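Local coordinates for protein ferritin (Ulva pertusa, PDB 3VNX) that stores iron inside a shell of 24 subunits and, as a ferroxidase of the ferritin family, probably oxidises the ferrous ion it takes up, at residues P73-A76 and K77-E81; V178-S181 and Q182-V186. All blocks are in the same frame, centred on the assembly; numbering follows the deposited sequence. Where two conformers were deposited one is given.

Contact 1 (P73-A76 and K77-E81); sequences PGFA and KFFKE
Phe75 and Phe79 both carry CG beside the backbone N and anti to the carbonyl carbon (chi1 -79° and -73°), which sends two rings one helical turn apart off the same flank of the helix. Their meeting is light: Phe79 CE2 arrives at the edge of the Phe75 ring, near its plane, 4.5 Å from Phe75 CD1. Chi1, with the turn of the ring about CB-CG, lays Phe79 CD2 3.2 Å from Phe75 O, the carbonyl that already accepts Phe79 N at 2.9 Å. Phe78 swings the other way, CG anti to its N (chi1 178°), and its CD2 sits 3.8 Å above one face of the Phe79 ring, toward the rim. With an alanine at Phe79, the Phe75 edge and Phe78 CD2 would probably lose their neighbour and a gap open toward Leu61 and Met128. On the polar side, Lys77 NZ donates to Gly200 O, while Lys80 pairs with Asp84. In the first turn of the helix, Phe75 N donates to Asp196 OD1 of helix 155-201. This is the first part of an amphipathic helix of the ferritin four-helix bundle, its phenylalanines packed against helices 38-66, 123-151 and 155-201.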
loop_
_atom_site.group_PDB
_atom_site.type_symbol
_atom_site.label_atom_id
_atom_site.label_comp_id
_atom_site.label_asym_id
_atom_site.label_seq_id
_atom_site.Cartn_x
_atom_site.Cartn_y
_atom_site.Cartn_z
ATOM N N PRO A 73 -17.988 -17.013 38.180
ATOM C CA PRO A 73 -17.010 -17.494 37.193
ATOM C C PRO A 73 -15.787 -16.576 37.063
ATOM O O PRO A 73 -14.723 -17.058 36.663
ATOM C CB PRO A 73 -17.819 -17.570 35.881
ATOM C CG PRO A 73 -18.994 -16.630 36.084
ATOM C CD PRO A 73 -19.266 -16.592 37.565
ATOM N N GLY A 74 -15.932 -15.298 37.416
ATOM C CA GLY A 74 -14.794 -14.396 37.523
ATOM C C GLY A 74 -13.836 -14.829 38.630
ATOM O O GLY A 74 -12.622 -14.887 38.428
ATOM N N PHE A 75 -14.373 -15.135 39.807
ATOM C CA PHE A 75 -13.547 -15.635 40.903
ATOM C C PHE A 75 -12.918 -16.960 40.456
ATOM O O PHE A 75 -11.730 -17.234 40.722
ATOM C CB PHE A 75 -14.384 -15.829 42.184
ATOM C CG PHE A 75 -14.654 -14.545 42.949
ATOM C CD1 PHE A 75 -13.909 -14.224 44.079
ATOM C CD2 PHE A 75 -15.646 -13.668 42.543
ATOM C CE1 PHE A 75 -14.145 -13.065 44.774
ATOM C CE2 PHE A 75 -15.888 -12.502 43.233
ATOM C CZ PHE A 75 -15.135 -12.196 44.345
ATOM N N ALA A 76 -13.710 -17.771 39.754
ATOM C CA ALA A 76 -13.210 -19.051 39.276
ATOM C C ALA A 76 -12.008 -18.856 38.343
ATOM O O ALA A 76 -10.998 -19.558 38.450
ATOM C CB ALA A 76 -14.312 -19.861 38.598
ATOM N N LYS A 77 -12.113 -17.898 37.432
ATOM C CA LYS A 77 -11.040 -17.647 36.477
ATOM C C LYS A 77 -9.806 -17.172 37.230
ATOM O O LYS A 77 -8.675 -17.664 37.019
ATOM C CB LYS A 77 -11.493 -16.610 35.452
ATOM C CG LYS A 77 -10.433 -16.115 34.486
ATOM C CD LYS A 77 -11.081 -15.278 33.355
ATOM C CE LYS A 77 -10.036 -14.598 32.459
ATOM N NZ LYS A 77 -9.174 -13.621 33.204
ATOM N N PHE A 78 -10.041 -16.219 38.125
ATOM C CA PHE A 78 -8.986 -15.688 38.975
ATOM C C PHE A 78 -8.200 -16.800 39.672
ATOM O O PHE A 78 -6.967 -16.779 39.714
ATOM C CB PHE A 78 -9.573 -14.749 40.025
ATOM C CG PHE A 78 -8.550 -14.194 40.960
ATOM C CD1 PHE A 78 -7.846 -13.040 40.630
ATOM C CD2 PHE A 78 -8.273 -14.832 42.167
ATOM C CE1 PHE A 78 -6.893 -12.519 41.486
ATOM C CE2 PHE A 78 -7.329 -14.323 43.033
ATOM C CZ PHE A 78 -6.631 -13.156 42.694
ATOM N N PHE A 79 -8.909 -17.781 40.220
ATOM C CA PHE A 79 -8.205 -18.830 40.932
ATOM C C PHE A 79 -7.512 -19.829 40.020
ATOM O O PHE A 79 -6.453 -20.347 40.371
ATOM C CB PHE A 79 -9.097 -19.504 41.974
ATOM C CG PHE A 79 -9.341 -18.644 43.165
ATOM C CD1 PHE A 79 -8.271 -18.199 43.934
ATOM C CD2 PHE A 79 -10.623 -18.251 43.505
ATOM C CE1 PHE A 79 -8.471 -17.386 45.034
ATOM C CE2 PHE A 79 -10.839 -17.435 44.610
ATOM C CZ PHE A 79 -9.764 -17.007 45.378
ATOM N N LYS A 80 -8.090 -20.101 38.857
ATOM C CA LYS A 80 -7.392 -20.961 37.915
ATOM C C LYS A 80 -6.057 -20.316 37.536
ATOM O O LYS A 80 -5.021 -20.990 37.508
ATOM C CB LYS A 80 -8.235 -21.261 36.671
ATOM C CG LYS A 80 -7.478 -22.054 35.593
ATOM C CD LYS A 80 -6.799 -23.312 36.169
ATOM C CE LYS A 80 -6.399 -24.309 35.074
ATOM N NZ LYS A 80 -5.386 -23.768 34.123
ATOM N N GLU A 81 -6.077 -19.011 37.263
ATOM C CA GLU A 81 -4.860 -18.294 36.903
ATOM C C GLU A 81 -3.872 -18.293 38.068
ATOM O O GLU A 81 -2.692 -18.608 37.901
ATOM C CB GLU A 81 -5.198 -16.871 36.454
ATOM C CG GLU A 81 -5.971 -16.836 35.138
ATOM C CD GLU A 81 -6.600 -15.486 34.840
ATOM O OE1 GLU A 81 -6.635 -14.615 35.741
ATOM O OE2 GLU A 81 -7.070 -15.308 33.695
#

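Contact 2 (V178-S181 and Q182-V186); sequences VYVS and QLRRV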
loop_
_atom_site.group_PDB
_atom_site.type_symbol
_atom_site.label_atom_id
_atom_site.label_comp_id
_atom_site.label_asym_id
_atom_site.label_seq_id
_atom_site.Cartn_x
_atom_site.Cartn_y
_atom_site.Cartn_z
ATOM N N VAL A 178 -5.949 -5.356 48.920
ATOM C CA VAL A 178 -6.931 -4.491 48.259
ATOM C C VAL A 178 -8.265 -5.183 47.930
ATOM O O VAL A 178 -9.335 -4.631 48.213
ATOM C CB VAL A 178 -6.342 -3.869 46.994
ATOM C CG1 VAL A 178 -7.416 -3.078 46.226
ATOM C CG2 VAL A 178 -5.169 -2.989 47.371
ATOM N N TYR A 179 -8.202 -6.382 47.346
ATOM C CA TYR A 179 -9.411 -7.183 47.104
ATOM C C TYR A 179 -10.244 -7.367 48.359
ATOM O O TYR A 179 -11.480 -7.272 48.323
ATOM C CB TYR A 179 -9.060 -8.587 46.614
ATOM C CG TYR A 179 -8.415 -8.630 45.261
ATOM C CD1 TYR A 179 -8.867 -7.815 44.219
ATOM C CD2 TYR A 179 -7.367 -9.507 45.014
ATOM C CE1 TYR A 179 -8.269 -7.860 42.975
ATOM C CE2 TYR A 179 -6.768 -9.568 43.773
ATOM C CZ TYR A 179 -7.219 -8.746 42.759
ATOM O OH TYR A 179 -6.607 -8.828 41.531
ATOM N N VAL A 180 -9.556 -7.698 49.452
ATOM C CA VAL A 180 -10.214 -7.890 50.737
ATOM C C VAL A 180 -10.883 -6.591 51.169
ATOM O O VAL A 180 -12.061 -6.572 51.542
ATOM C CB VAL A 180 -9.223 -8.375 51.824
ATOM C CG1 VAL A 180 -9.839 -8.261 53.201
ATOM C CG2 VAL A 180 -8.792 -9.815 51.548
ATOM N N SER A 181 -10.126 -5.501 51.092
ATOM C CA SER A 181 -10.655 -4.190 51.422
ATOM C C SER A 181 -11.903 -3.890 50.576
ATOM O O SER A 181 -12.902 -3.365 51.088
ATOM C CB SER A 181 -9.579 -3.127 51.209
ATOM O OG SER A 181 -10.143 -1.832 51.226
ATOM N N GLN A 182 -11.851 -4.229 49.287
ATOM C CA GLN A 182 -12.979 -3.955 48.404
ATOM C C GLN A 182 -14.229 -4.771 48.769
ATOM O O GLN A 182 -15.350 -4.237 48.819
ATOM C CB GLN A 182 -12.586 -4.213 46.952
ATOM C CG GLN A 182 -11.675 -3.150 46.384
ATOM C CD GLN A 182 -11.234 -3.461 44.967
ATOM O OE1 GLN A 182 -11.132 -2.562 44.132
ATOM N NE2 GLN A 182 -10.976 -4.739 44.687
ATOM N N LEU A 183 -14.043 -6.064 49.013
ATOM C CA LEU A 183 -15.174 -6.928 49.337
ATOM C C LEU A 183 -15.840 -6.465 50.638
ATOM O O LEU A 183 -17.070 -6.408 50.740
ATOM C CB LEU A 183 -14.727 -8.387 49.405
ATOM C CG LEU A 183 -14.557 -9.011 48.015
ATOM C CD1 LEU A 183 -13.976 -10.422 48.073
ATOM C CD2 LEU A 183 -15.902 -9.009 47.307
ATOM N N ARG A 184 -15.008 -6.105 51.611
ATOM C CA ARG A 184 -15.482 -5.514 52.853
ATOM C C ARG A 184 -16.261 -4.225 52.601
ATOM O O ARG A 184 -17.293 -3.999 53.220
ATOM C CB ARG A 184 -14.311 -5.249 53.807
ATOM C CG ARG A 184 -13.634 -6.519 54.320
ATOM C CD ARG A 184 -12.572 -6.215 55.368
ATOM N NE ARG A 184 -12.161 -7.405 56.122
ATOM C CZ ARG A 184 -11.599 -7.367 57.329
ATOM N NH1 ARG A 184 -11.380 -6.202 57.930
ATOM N NH2 ARG A 184 -11.250 -8.493 57.937
ATOM N N ARG A 185 -15.782 -3.393 51.684
ATOM C CA ARG A 185 -16.448 -2.129 51.401
ATOM C C ARG A 185 -17.835 -2.313 50.767
ATOM O O ARG A 185 -18.793 -1.681 51.192
ATOM C CB ARG A 185 -15.567 -1.234 50.513
ATOM C CG ARG A 185 -16.218 0.098 50.113
ATOM C CD ARG A 185 -15.257 0.988 49.299
ATOM N NE ARG A 185 -13.965 1.157 49.956
ATOM C CZ ARG A 185 -13.724 2.078 50.882
ATOM N NH1 ARG A 185 -14.679 2.925 51.246
ATOM N NH2 ARG A 185 -12.527 2.166 51.436
ATOM N N VAL A 186 -17.944 -3.173 49.756
ATOM C CA VAL A 186 -19.185 -3.263 48.974
ATOM C C VAL A 186 -20.209 -4.250 49.528
ATOM O O VAL A 186 -21.396 -4.188 49.162
ATOM C CB VAL A 186 -18.909 -3.647 47.518
ATOM C CG1 VAL A 186 -18.066 -2.567 46.843
ATOM C CG2 VAL A 186 -18.225 -5.012 47.463
HETATM O O HOH W 1 -12.076 -0.728 49.127
#
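Tyr179 and Gln182 run side by side and point the same way, the ring and amide planes 38° apart, with Gln182 NE2 at the edge of the ring, near its plane and 3.8 Å from Tyr179 CD1. Val178 meets the same amide from another direction: its CG1 comes within 4.0 Å of Gln182 CD, the two side chains crossing at a slant. On another flank of the helix, Val180 and Arg184 also lie alongside each other. With CG beside the backbone N (chi1 -67°) and the chain extended to NE, Arg184 runs back along the preceding turn: CG lies 3.2 Å from Val180 O, and NE 3.8 Å from Val180 CG1. The guanidinium continues to Glu129 in a salt bridge and to Ala25 O of a neighbouring subunit. Ser181 and Arg185 are joined through a water, 3.1 Å from Ser181 OG, which accepts Arg185 NE at 2.8 Å in the guanidinium plane. Beyond it, Arg185 NH2 reaches Val70 O of a different neighbouring subunit. Four i to i+4 backbone bonds underlie all this, Arg184 N to Val180 O being nearly straight at 171°. These turns belong to helix 155-201 of the ferritin bundle, with Tyr179 and Leu183 packed inward against Met128 and the polar side chains of Arg184 and Arg185 joining subunits of the 24-chain shell.

Contacts 1 and 2 lie on helices 73-99 and 155-201, their centres about 17 Å apart, on the same side of the chain's centre. They meet through aromatic and aliphatic side chains: Phe78 CE1 packs 3.7 Å from Tyr179 OH, the two rings steeply inclined at about 85°, and Phe75 CE1 lies 4.2 Å from Leu183 CD1. Met128 of helix 123-151 touches residues of both contacts, tying three helices together. The hydroxyl of Tyr179 bonds to Glu175 OE2. The side chain of Phe78 is about 13 Å from a bound calcium ion, too far to be a ligand. Contact 2 has the wider reach between subunits, while in contact 1 Lys80 packs on His91 of another subunit.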